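Local coordinates for protein cGAS/DncV-like nucleotidyltransferase in E. coli homolog (Elizabethkingia meningoseptica ATCC 13253 = NBRC 12535, PDB 6E0O) that synthesises cyclic dinucleotide second messengers from nucleoside triphosphates with magnesium, probably as the signal-making enzyme of a CBASS antiphage defence system, at residues 39-44 / 68-73; 45-50 / 169-174; 63-68 / 136-141. All coordinates share one frame; numbering follows the deposited sequence.

From the N terminus, strand 42-47 carries part of the first segment of both interaction 1 (39-44) and interaction 2 (45-50). The chain then turns through helix 48-52 and returns on strand 62-68, so that interaction 1 closes the shortest loop, with 23 residues between its segments. Interaction 3 pairs 63-68 with 136-141 and shares Y68 with interaction 1. Interaction 2 reaches furthest, to 169-174 at the start of helix 171-184, and interaction 3 lies nested inside its loop; interaction 1 crosses both others along the chain. Probable backbone hydrogen bonds between strands 42-47 and 62-68 join the three: T43 O to R67 N is 2.8 Å, F45 O to V65 N 2.7 Å.

Interaction 1: 39-44 / 68-73; sequences GNRVTI and YDDAFY
R41 and Y68 bury the most surface here, 99 and 81 Å² of the 342 Å² total, and they meet through both the stem and the tip of the arginine. R41 CB lies 3.8 Å from Y68 CE2, and its NH1 then donates to Y68 OH at 2.9 Å. That bond is bent, 134° at the hydrogen, and the hydroxyl sits 29° out of the guanidinium plane. With NH1 at the edge of the phenol ring and in its plane, the charge meets the hydroxyl and not the ring face. A bend at chi3 (-74°) turns the end of R41 toward the hydroxyl. The carbonyl R41 O stands 3.9 Å above one face of the same ring, offset toward its rim.

D69, with 48 Å² covered, joins the segments by its main chain and its carboxylate. D69 N donates to R41 O at 3.0 Å. Its CG stands between the backbone N and the carbonyl carbon; OD2 then accepts from T43 OG1 at 2.7 Å through its syn lone pair. The salt bridge from R67 NE to OD2 gives this buried oxygen a second partner and probably favours the charged carboxylate. V42 and Y68 form an antiparallel non-hydrogen-bonded pair, V42 CG1 resting 3.8 Å from Y68 CD2. Further out, a water donates to both N40 O and Y73 O.

The contact ties the entry into strand 42-47, just after helix 21-38, to the loop leaving strand 62-68. F38 of that helix touches Y68, and R35 binds V42 O, while F141 and V142 of strand 135-147 pack on Y68 and D69.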
loop_
_atom_site.group_PDB
_atom_site.type_symbol
_atom_site.label_atom_id
_atom_site.label_comp_id
_atom_site.label_asym_id
_atom_site.label_seq_id
_atom_site.Cartn_x
_atom_site.Cartn_y
_atom_site.Cartn_z
ATOM N N GLY A 39 -11.906 2.901 -23.378
ATOM C CA GLY A 39 -10.942 3.409 -24.334
ATOM C C GLY A 39 -9.845 4.190 -23.640
ATOM O O GLY A 39 -9.323 3.792 -22.590
ATOM N N ASN A 40 -9.478 5.320 -24.235
ATOM C CA ASN A 40 -8.414 6.153 -23.700
ATOM C C ASN A 40 -8.896 7.165 -22.677
ATOM O O ASN A 40 -8.106 8.001 -22.223
ATOM C CB ASN A 40 -7.671 6.875 -24.809
ATOM C CG ASN A 40 -6.592 6.005 -25.454
ATOM O OD1 ASN A 40 -6.079 5.082 -24.838
ATOM N ND2 ASN A 40 -6.238 6.316 -26.703
ATOM N N ARG A 41 -10.154 7.074 -22.262
ATOM C CA ARG A 41 -10.695 7.990 -21.271
ATOM C C ARG A 41 -10.227 7.690 -19.857
ATOM O O ARG A 41 -10.574 8.444 -18.937
ATOM C CB ARG A 41 -12.221 7.969 -21.334
ATOM C CG ARG A 41 -12.762 8.461 -22.668
ATOM C CD ARG A 41 -14.272 8.439 -22.663
ATOM N NE ARG A 41 -14.794 7.084 -22.756
ATOM C CZ ARG A 41 -15.927 6.675 -22.195
ATOM N NH1 ARG A 41 -16.658 7.512 -21.468
ATOM N NH2 ARG A 41 -16.325 5.421 -22.352
ATOM N N VAL A 42 -9.447 6.626 -19.668
ATOM C CA VAL A 42 -8.884 6.280 -18.371
ATOM C C VAL A 42 -7.374 6.125 -18.470
ATOM O O VAL A 42 -6.833 5.761 -19.517
ATOM C CB VAL A 42 -9.505 4.984 -17.797
ATOM C CG1 VAL A 42 -10.989 5.165 -17.571
ATOM C CG2 VAL A 42 -9.242 3.789 -18.720
ATOM N N THR A 43 -6.704 6.390 -17.353
ATOM C CA THR A 43 -5.323 5.974 -17.141
ATOM C C THR A 43 -5.368 4.767 -16.214
ATOM O O THR A 43 -6.027 4.812 -15.172
ATOM C CB THR A 43 -4.515 7.085 -16.467
ATOM O OG1 THR A 43 -4.437 8.229 -17.320
ATOM C CG2 THR A 43 -3.096 6.631 -16.149
ATOM N N ILE A 44 -4.684 3.693 -16.590
ATOM C CA ILE A 44 -4.574 2.500 -15.758
ATOM C C ILE A 44 -3.148 2.436 -15.227
ATOM O O ILE A 44 -2.190 2.596 -15.987
ATOM C CB ILE A 44 -4.975 1.229 -16.531
ATOM C CG1 ILE A 44 -6.479 1.273 -16.854
ATOM C CG2 ILE A 44 -4.625 -0.006 -15.726
ATOM C CD1 ILE A 44 -6.957 0.198 -17.826
ATOM N N TYR A 68 -10.512 7.609 -14.278
ATOM C CA TYR A 68 -11.301 8.213 -15.338
ATOM C C TYR A 68 -10.939 9.687 -15.343
ATOM O O TYR A 68 -11.201 10.403 -14.372
ATOM C CB TYR A 68 -12.793 8.002 -15.100
ATOM C CG TYR A 68 -13.584 8.425 -16.311
ATOM C CD1 TYR A 68 -13.918 9.755 -16.516
ATOM C CD2 TYR A 68 -13.951 7.502 -17.277
ATOM C CE1 TYR A 68 -14.621 10.149 -17.635
ATOM C CE2 TYR A 68 -14.645 7.882 -18.399
ATOM C CZ TYR A 68 -14.978 9.206 -18.576
ATOM O OH TYR A 68 -15.678 9.563 -19.703
ATOM N N ASP A 69 -10.316 10.145 -16.420
ATOM C CA ASP A 69 -9.645 11.438 -16.358
ATOM C C ASP A 69 -9.718 12.196 -17.673
ATOM O O ASP A 69 -8.896 13.089 -17.905
ATOM C CB ASP A 69 -8.202 11.252 -15.915
ATOM C CG ASP A 69 -7.440 10.299 -16.805
ATOM O OD1 ASP A 69 -7.916 10.023 -17.928
ATOM O OD2 ASP A 69 -6.368 9.831 -16.387
ATOM N N ASP A 70 -10.704 11.883 -18.509
ATOM C CA ASP A 70 -10.852 12.527 -19.806
ATOM C C ASP A 70 -10.868 14.045 -19.698
ATOM O O ASP A 70 -10.335 14.727 -20.576
ATOM C CB ASP A 70 -12.144 12.012 -20.451
ATOM C CG ASP A 70 -12.336 12.494 -21.863
ATOM O OD1 ASP A 70 -11.420 12.319 -22.691
ATOM O OD2 ASP A 70 -13.428 13.028 -22.150
ATOM N N ALA A 71 -11.438 14.590 -18.619
ATOM C CA ALA A 71 -11.522 16.039 -18.476
ATOM C C ALA A 71 -10.158 16.677 -18.231
ATOM O O ALA A 71 -9.950 17.846 -18.580
ATOM C CB ALA A 71 -12.465 16.399 -17.325
ATOM N N PHE A 72 -9.237 15.944 -17.611
ATOM C CA PHE A 72 -7.920 16.457 -17.259
ATOM C C PHE A 72 -6.840 16.034 -18.238
ATOM O O PHE A 72 -5.879 16.783 -18.436
ATOM C CB PHE A 72 -7.521 15.964 -15.863
ATOM C CG PHE A 72 -8.343 16.547 -14.762
ATOM C CD1 PHE A 72 -9.511 15.929 -14.356
ATOM C CD2 PHE A 72 -7.959 17.723 -14.141
ATOM C CE1 PHE A 72 -10.283 16.475 -13.353
ATOM C CE2 PHE A 72 -8.723 18.271 -13.133
ATOM C CZ PHE A 72 -9.890 17.644 -12.739
ATOM N N TYR A 73 -6.964 14.837 -18.816
ATOM C CA TYR A 73 -6.018 14.293 -19.791
ATOM C C TYR A 73 -6.831 13.880 -21.011
ATOM O O TYR A 73 -7.036 12.688 -21.273
ATOM C CB TYR A 73 -5.228 13.126 -19.192
ATOM C CG TYR A 73 -4.473 13.557 -17.950
ATOM C CD1 TYR A 73 -3.313 14.315 -18.050
ATOM C CD2 TYR A 73 -4.930 13.231 -16.679
ATOM C CE1 TYR A 73 -2.633 14.732 -16.926
ATOM C CE2 TYR A 73 -4.260 13.652 -15.553
ATOM C CZ TYR A 73 -3.111 14.401 -15.682
ATOM O OH TYR A 73 -2.426 14.816 -14.569
HETATM O O HOH W 1 -7.086 10.703 -23.418
#

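Interaction 2: 45-50 / 169-174; sequences FLQGSY and SFPEQH. With nucleotides of chain B.
F45 and Q47 face P171 from strand 42-47 across to the first turn of a helix, the nearest CA atoms, those of Q47 and P171, being 6.1 Å apart; the buried area of 167 Å² comes from side-chain contact. P171 fills the middle, with CG and CB doing the touching. Its CG comes up to the edge of the F45 ring, near the ring plane and 3.7 Å from CE2, whereas its CB lies 4.0 Å from Q47 CB. F45 and Q47 both have CG between the backbone N and the carbonyl carbon, and both CB atoms point toward the helix start.

Beyond CG the Q47 chain runs extended, which carries its amide to the bound dinucleotide. Q47 NE2 sits above the plane of the adenine, 2.7 Å from N3 of A2 of chain B, and makes a weak bond to O2' of that nucleotide at 3.2 Å, with 133° at the hydrogen. This placement against base and ribose is consistent with Q47 being part of the ATP site. S169 approaches another part of the base, its CB 3.1 Å from N1 of A2 of chain B. At the solvent side E172, bent at chi2, brings OE2 within 3.7 Å of F45 CD2, the carboxylate plane 69° from the ring. Its stronger partner is R51, whose NH2 forms a salt bridge with OE1.

Strand 42-47 thereby meets helix 171-184, with F170 at the helix N-cap position. I157 of strand 152-160 touches Q47, S169 and P171, and V65 of strand 62-68 packs against F45 and Q47.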
loop_
_atom_site.group_PDB
_atom_site.type_symbol
_atom_site.label_atom_id
_atom_site.label_comp_id
_atom_site.label_asym_id
_atom_site.label_seq_id
_atom_site.Cartn_x
_atom_site.Cartn_y
_atom_site.Cartn_z
ATOM N N PHE A 45 -3.016 2.234 -13.919
ATOM C CA PHE A 45 -1.712 2.172 -13.273
ATOM C C PHE A 45 -1.846 1.343 -12.010
ATOM O O PHE A 45 -2.948 0.992 -11.596
ATOM C CB PHE A 45 -1.146 3.567 -13.012
ATOM C CG PHE A 45 -1.893 4.370 -11.984
ATOM C CD1 PHE A 45 -2.959 5.188 -12.341
ATOM C CD2 PHE A 45 -1.493 4.347 -10.659
ATOM C CE1 PHE A 45 -3.621 5.960 -11.385
ATOM C CE2 PHE A 45 -2.142 5.106 -9.701
ATOM C CZ PHE A 45 -3.206 5.913 -10.060
ATOM N N LEU A 46 -0.709 1.014 -11.404
ATOM C CA LEU A 46 -0.713 0.211 -10.196
ATOM C C LEU A 46 -0.490 1.079 -8.964
ATOM O O LEU A 46 0.214 2.091 -8.999
ATOM C CB LEU A 46 0.382 -0.858 -10.238
ATOM C CG LEU A 46 0.338 -1.830 -11.411
ATOM C CD1 LEU A 46 1.414 -2.916 -11.223
ATOM C CD2 LEU A 46 -1.051 -2.443 -11.585
ATOM N N GLN A 47 -1.059 0.634 -7.852
ATOM C CA GLN A 47 -0.673 1.162 -6.553
ATOM C C GLN A 47 -0.477 -0.009 -5.599
ATOM O O GLN A 47 -0.532 -1.174 -6.008
ATOM C CB GLN A 47 -1.726 2.130 -6.041
ATOM C CG GLN A 47 -3.003 1.460 -5.657
ATOM C CD GLN A 47 -4.018 2.414 -5.102
ATOM O OE1 GLN A 47 -3.878 3.630 -5.209
ATOM N NE2 GLN A 47 -5.061 1.866 -4.502
ATOM N N GLY A 48 -0.244 0.287 -4.333
ATOM C CA GLY A 48 -0.117 -0.768 -3.367
ATOM C C GLY A 48 1.152 -1.582 -3.537
ATOM O O GLY A 48 2.147 -1.146 -4.122
ATOM N N SER A 49 1.096 -2.801 -2.994
ATOM C CA SER A 49 2.313 -3.561 -2.739
ATOM C C SER A 49 3.046 -3.957 -4.014
ATOM O O SER A 49 4.277 -4.061 -3.999
ATOM C CB SER A 49 1.976 -4.810 -1.928
ATOM O OG SER A 49 1.110 -5.652 -2.672
ATOM N N TYR A 50 2.338 -4.212 -5.113
ATOM C CA TYR A 50 3.045 -4.500 -6.355
ATOM C C TYR A 50 3.727 -3.249 -6.894
ATOM O O TYR A 50 4.824 -3.333 -7.453
ATOM C CB TYR A 50 2.103 -5.099 -7.392
ATOM C CG TYR A 50 1.844 -6.580 -7.220
ATOM C CD1 TYR A 50 0.795 -7.033 -6.438
ATOM C CD2 TYR A 50 2.637 -7.520 -7.854
ATOM C CE1 TYR A 50 0.539 -8.386 -6.295
ATOM C CE2 TYR A 50 2.387 -8.872 -7.727
ATOM C CZ TYR A 50 1.347 -9.301 -6.938
ATOM O OH TYR A 50 1.112 -10.649 -6.817
ATOM N N SER A 169 -5.917 9.556 -2.253
ATOM C CA SER A 169 -4.610 8.927 -2.218
ATOM C C SER A 169 -3.686 9.711 -3.136
ATOM O O SER A 169 -4.129 10.358 -4.084
ATOM C CB SER A 169 -4.700 7.449 -2.646
ATOM O OG SER A 169 -3.505 6.757 -2.350
ATOM N N PHE A 170 -2.390 9.605 -2.857
ATOM C CA PHE A 170 -1.330 10.215 -3.659
ATOM C C PHE A 170 -0.323 9.125 -3.985
ATOM O O PHE A 170 0.823 9.149 -3.515
ATOM C CB PHE A 170 -0.714 11.416 -2.933
ATOM C CG PHE A 170 -1.714 12.503 -2.692
ATOM C CD1 PHE A 170 -2.489 12.496 -1.552
ATOM C CD2 PHE A 170 -1.938 13.479 -3.641
ATOM C CE1 PHE A 170 -3.447 13.468 -1.341
ATOM C CE2 PHE A 170 -2.899 14.458 -3.441
ATOM C CZ PHE A 170 -3.658 14.446 -2.295
ATOM N N PRO A 171 -0.731 8.137 -4.793
ATOM C CA PRO A 171 0.132 6.968 -5.021
ATOM C C PRO A 171 1.433 7.294 -5.710
ATOM O O PRO A 171 2.418 6.583 -5.492
ATOM C CB PRO A 171 -0.741 6.033 -5.873
ATOM C CG PRO A 171 -1.786 6.951 -6.512
ATOM C CD PRO A 171 -2.054 7.991 -5.443
ATOM N N GLU A 172 1.467 8.309 -6.573
ATOM C CA GLU A 172 2.708 8.618 -7.272
ATOM C C GLU A 172 3.748 9.164 -6.305
ATOM O O GLU A 172 4.911 8.752 -6.328
ATOM C CB GLU A 172 2.437 9.606 -8.410
ATOM C CG GLU A 172 1.477 9.078 -9.458
ATOM C CD GLU A 172 1.970 7.803 -10.112
ATOM O OE1 GLU A 172 3.182 7.704 -10.370
ATOM O OE2 GLU A 172 1.152 6.897 -10.376
ATOM N N GLN A 173 3.348 10.112 -5.461
ATOM C CA GLN A 173 4.267 10.684 -4.489
ATOM C C GLN A 173 4.680 9.652 -3.442
ATOM O O GLN A 173 5.833 9.638 -2.993
ATOM C CB GLN A 173 3.601 11.895 -3.842
ATOM C CG GLN A 173 3.263 13.031 -4.822
ATOM C CD GLN A 173 1.869 12.974 -5.463
ATOM O OE1 GLN A 173 1.264 11.914 -5.611
ATOM N NE2 GLN A 173 1.365 14.136 -5.854
ATOM N N HIS A 174 3.749 8.795 -3.033
ATOM C CA HIS A 174 4.076 7.673 -2.165
ATOM C C HIS A 174 5.134 6.784 -2.806
ATOM O O HIS A 174 6.145 6.435 -2.177
ATOM C CB HIS A 174 2.795 6.879 -1.921
ATOM C CG HIS A 174 2.962 5.719 -1.001
ATOM N ND1 HIS A 174 2.552 5.753 0.311
ATOM C CD2 HIS A 174 3.468 4.483 -1.211
ATOM C CE1 HIS A 174 2.823 4.591 0.881
ATOM N NE2 HIS A 174 3.375 3.801 -0.023
ATOM P P A B 2 -8.638 -1.808 2.278
ATOM O OP1 A B 2 -9.352 -0.518 2.472
ATOM O OP2 A B 2 -9.295 -3.073 2.706
ATOM O "O5'" A B 2 -8.298 -1.943 0.726
ATOM C "C5'" A B 2 -9.285 -2.362 -0.215
ATOM C "C4'" A B 2 -8.956 -1.893 -1.611
ATOM O "O4'" A B 2 -9.117 -0.451 -1.666
ATOM C "C3'" A B 2 -7.532 -2.185 -2.075
ATOM O "O3'" A B 2 -7.516 -2.464 -3.474
ATOM C "C2'" A B 2 -6.803 -0.878 -1.793
ATOM O "O2'" A B 2 -5.676 -0.640 -2.613
ATOM C "C1'" A B 2 -7.897 0.161 -2.033
ATOM N N9 A B 2 -7.731 1.358 -1.208
ATOM C C8 A B 2 -7.973 1.474 0.141
ATOM N N7 A B 2 -7.730 2.665 0.624
ATOM C C5 A B 2 -7.284 3.382 -0.478
ATOM C C6 A B 2 -6.853 4.714 -0.634
ATOM N N6 A B 2 -6.798 5.616 0.348
ATOM N N1 A B 2 -6.495 5.088 -1.871
ATOM C C2 A B 2 -6.535 4.214 -2.874
ATOM N N3 A B 2 -6.920 2.938 -2.856
ATOM C C4 A B 2 -7.284 2.585 -1.614
#

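Interaction 3: 63-68 / 136-141; sequences DIVMRY and DVIPCF. With MG (magnesium ion), chain D; nucleotides of chain B.
D63 and D136 face each other as a parallel pair and bring their carboxylates together at the sugar of A2 of chain B. On D63, CB meets I138 CD1 at 4.0 Å; beyond it, CG lies 3.4 Å from O2' of A2 of chain B. The oxygens divide their work: OD2 binds the magnesium ion at 2.1 Å, and OD1 accepts a bond from a water on that metal. OD1 also lies 2.7 Å from O3' of A2 of chain B, which D136 OD2 approaches at 3.0 Å. D63 thus holds the magnesium seen here; D136, probably also part of the magnesium and ATP site, does not touch this ion.

Five backbone bonds, from I64 N–D136 O to Y68 N–C140 O, fix the register, and the strand axes lie 4.5 Å apart at 23°. C140 SG touches V65 CG1 at 3.4 Å on the aspartate face. On the reverse face, M66 CE nears P139 CB. Helices 21-38 and 98-113 cover that face through L34 and T105, while F159 of strand 152-160 packs on I138 and C140.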
loop_
_atom_site.group_PDB
_atom_site.type_symbol
_atom_site.label_atom_id
_atom_site.label_comp_id
_atom_site.label_asym_id
_atom_site.label_seq_id
_atom_site.Cartn_x
_atom_site.Cartn_y
_atom_site.Cartn_z
ATOM N N ASP A 63 -3.402 -4.316 -6.929
ATOM C CA ASP A 63 -4.288 -3.154 -6.933
ATOM C C ASP A 63 -4.103 -2.383 -8.234
ATOM O O ASP A 63 -3.072 -1.733 -8.442
ATOM C CB ASP A 63 -3.972 -2.290 -5.720
ATOM C CG ASP A 63 -4.074 -3.073 -4.444
ATOM O OD1 ASP A 63 -5.171 -3.612 -4.200
ATOM O OD2 ASP A 63 -3.056 -3.204 -3.724
ATOM N N ILE A 64 -5.106 -2.475 -9.104
ATOM C CA ILE A 64 -5.094 -1.833 -10.411
ATOM C C ILE A 64 -6.008 -0.621 -10.345
ATOM O O ILE A 64 -7.226 -0.763 -10.163
ATOM C CB ILE A 64 -5.560 -2.797 -11.512
ATOM C CG1 ILE A 64 -4.691 -4.054 -11.528
ATOM C CG2 ILE A 64 -5.582 -2.107 -12.864
ATOM C CD1 ILE A 64 -5.187 -5.117 -12.495
ATOM N N VAL A 65 -5.433 0.564 -10.515
ATOM C CA VAL A 65 -6.191 1.806 -10.468
ATOM C C VAL A 65 -6.670 2.146 -11.872
ATOM O O VAL A 65 -5.898 2.086 -12.835
ATOM C CB VAL A 65 -5.336 2.946 -9.894
ATOM C CG1 VAL A 65 -6.178 4.210 -9.802
ATOM C CG2 VAL A 65 -4.754 2.584 -8.537
ATOM N N MET A 66 -7.949 2.492 -11.992
ATOM C CA MET A 66 -8.514 2.954 -13.257
ATOM C C MET A 66 -9.006 4.379 -13.040
ATOM O O MET A 66 -10.098 4.592 -12.506
ATOM C CB MET A 66 -9.638 2.057 -13.747
ATOM C CG MET A 66 -10.068 2.415 -15.159
ATOM S SD MET A 66 -11.674 1.811 -15.668
ATOM C CE MET A 66 -12.726 2.996 -14.849
ATOM N N ARG A 67 -8.203 5.351 -13.455
ATOM C CA ARG A 67 -8.491 6.761 -13.228
ATOM C C ARG A 67 -9.224 7.320 -14.444
ATOM O O ARG A 67 -8.638 7.472 -15.523
ATOM C CB ARG A 67 -7.187 7.518 -12.991
ATOM C CG ARG A 67 -7.373 8.981 -12.612
ATOM C CD ARG A 67 -6.034 9.697 -12.495
ATOM N NE ARG A 67 -5.348 9.781 -13.783
ATOM C CZ ARG A 67 -4.072 10.104 -13.920
ATOM N NH1 ARG A 67 -3.345 10.375 -12.845
ATOM N NH2 ARG A 67 -3.518 10.138 -15.121
ATOM N N TYR A 68 -10.512 7.609 -14.278
ATOM C CA TYR A 68 -11.301 8.213 -15.338
ATOM C C TYR A 68 -10.939 9.687 -15.343
ATOM O O TYR A 68 -11.201 10.403 -14.372
ATOM C CB TYR A 68 -12.793 8.002 -15.100
ATOM C CG TYR A 68 -13.584 8.425 -16.311
ATOM C CD1 TYR A 68 -13.918 9.755 -16.516
ATOM C CD2 TYR A 68 -13.951 7.502 -17.277
ATOM C CE1 TYR A 68 -14.621 10.149 -17.635
ATOM C CE2 TYR A 68 -14.645 7.882 -18.399
ATOM C CZ TYR A 68 -14.978 9.206 -18.576
ATOM O OH TYR A 68 -15.678 9.563 -19.703
ATOM N N ASP A 136 -7.775 -6.187 -7.404
ATOM C CA ASP A 136 -8.715 -5.175 -6.961
ATOM C C ASP A 136 -8.629 -4.039 -7.965
ATOM O O ASP A 136 -7.564 -3.443 -8.129
ATOM C CB ASP A 136 -8.310 -4.661 -5.585
ATOM C CG ASP A 136 -8.656 -5.622 -4.477
ATOM O OD1 ASP A 136 -9.323 -6.641 -4.754
ATOM O OD2 ASP A 136 -8.275 -5.340 -3.318
ATOM N N VAL A 137 -9.736 -3.749 -8.643
ATOM C CA VAL A 137 -9.800 -2.650 -9.596
ATOM C C VAL A 137 -10.416 -1.453 -8.890
ATOM O O VAL A 137 -11.522 -1.544 -8.343
ATOM C CB VAL A 137 -10.591 -3.046 -10.851
ATOM C CG1 VAL A 137 -10.708 -1.869 -11.794
ATOM C CG2 VAL A 137 -9.934 -4.241 -11.514
ATOM N N ILE A 138 -9.704 -0.331 -8.905
ATOM C CA ILE A 138 -10.087 0.856 -8.147
ATOM C C ILE A 138 -10.463 1.957 -9.131
ATOM O O ILE A 138 -9.586 2.725 -9.564
ATOM C CB ILE A 138 -8.953 1.304 -7.212
ATOM C CG1 ILE A 138 -8.541 0.142 -6.301
ATOM C CG2 ILE A 138 -9.398 2.491 -6.391
ATOM C CD1 ILE A 138 -7.127 0.205 -5.846
ATOM N N PRO A 139 -11.729 2.065 -9.537
ATOM C CA PRO A 139 -12.141 3.237 -10.322
ATOM C C PRO A 139 -12.028 4.496 -9.473
ATOM O O PRO A 139 -12.288 4.476 -8.268
ATOM C CB PRO A 139 -13.595 2.924 -10.700
ATOM C CG PRO A 139 -14.066 2.018 -9.627
ATOM C CD PRO A 139 -12.865 1.178 -9.227
ATOM N N CYS A 140 -11.640 5.595 -10.114
ATOM C CA CYS A 140 -11.425 6.841 -9.390
ATOM C C CYS A 140 -11.356 7.994 -10.376
ATOM O O CYS A 140 -11.367 7.801 -11.593
ATOM C CB CYS A 140 -10.147 6.786 -8.548
ATOM S SG CYS A 140 -8.648 6.520 -9.529
ATOM N N PHE A 141 -11.297 9.202 -9.821
ATOM C CA PHE A 141 -11.127 10.436 -10.562
ATOM C C PHE A 141 -9.841 11.134 -10.123
ATOM O O PHE A 141 -9.249 10.808 -9.090
ATOM C CB PHE A 141 -12.297 11.390 -10.284
ATOM C CG PHE A 141 -13.642 10.927 -10.798
ATOM C CD1 PHE A 141 -13.825 10.570 -12.122
ATOM C CD2 PHE A 141 -14.736 10.901 -9.954
ATOM C CE1 PHE A 141 -15.074 10.184 -12.585
ATOM C CE2 PHE A 141 -15.983 10.512 -10.419
ATOM C CZ PHE A 141 -16.145 10.147 -11.729
HETATM MG MG MG D . -2.717 -4.300 -1.946
ATOM P P A B 2 -8.638 -1.808 2.278
ATOM O OP1 A B 2 -9.352 -0.518 2.472
ATOM O OP2 A B 2 -9.295 -3.073 2.706
ATOM O "O5'" A B 2 -8.298 -1.943 0.726
ATOM C "C5'" A B 2 -9.285 -2.362 -0.215
ATOM C "C4'" A B 2 -8.956 -1.893 -1.611
ATOM O "O4'" A B 2 -9.117 -0.451 -1.666
ATOM C "C3'" A B 2 -7.532 -2.185 -2.075
ATOM O "O3'" A B 2 -7.516 -2.464 -3.474
ATOM C "C2'" A B 2 -6.803 -0.878 -1.793
ATOM O "O2'" A B 2 -5.676 -0.640 -2.613
ATOM C "C1'" A B 2 -7.897 0.161 -2.033
ATOM N N9 A B 2 -7.731 1.358 -1.208
ATOM C C8 A B 2 -7.973 1.474 0.141
ATOM N N7 A B 2 -7.730 2.665 0.624
ATOM C C5 A B 2 -7.284 3.382 -0.478
ATOM C C6 A B 2 -6.853 4.714 -0.634
ATOM N N6 A B 2 -6.798 5.616 0.348
ATOM N N1 A B 2 -6.495 5.088 -1.871
ATOM C C2 A B 2 -6.535 4.214 -2.874
ATOM N N3 A B 2 -6.920 2.938 -2.856
ATOM C C4 A B 2 -7.284 2.585 -1.614
HETATM O O HOH W 2 -4.315 -5.428 -2.491
HETATM O O HOH W 3 -1.485 -5.390 -3.259
#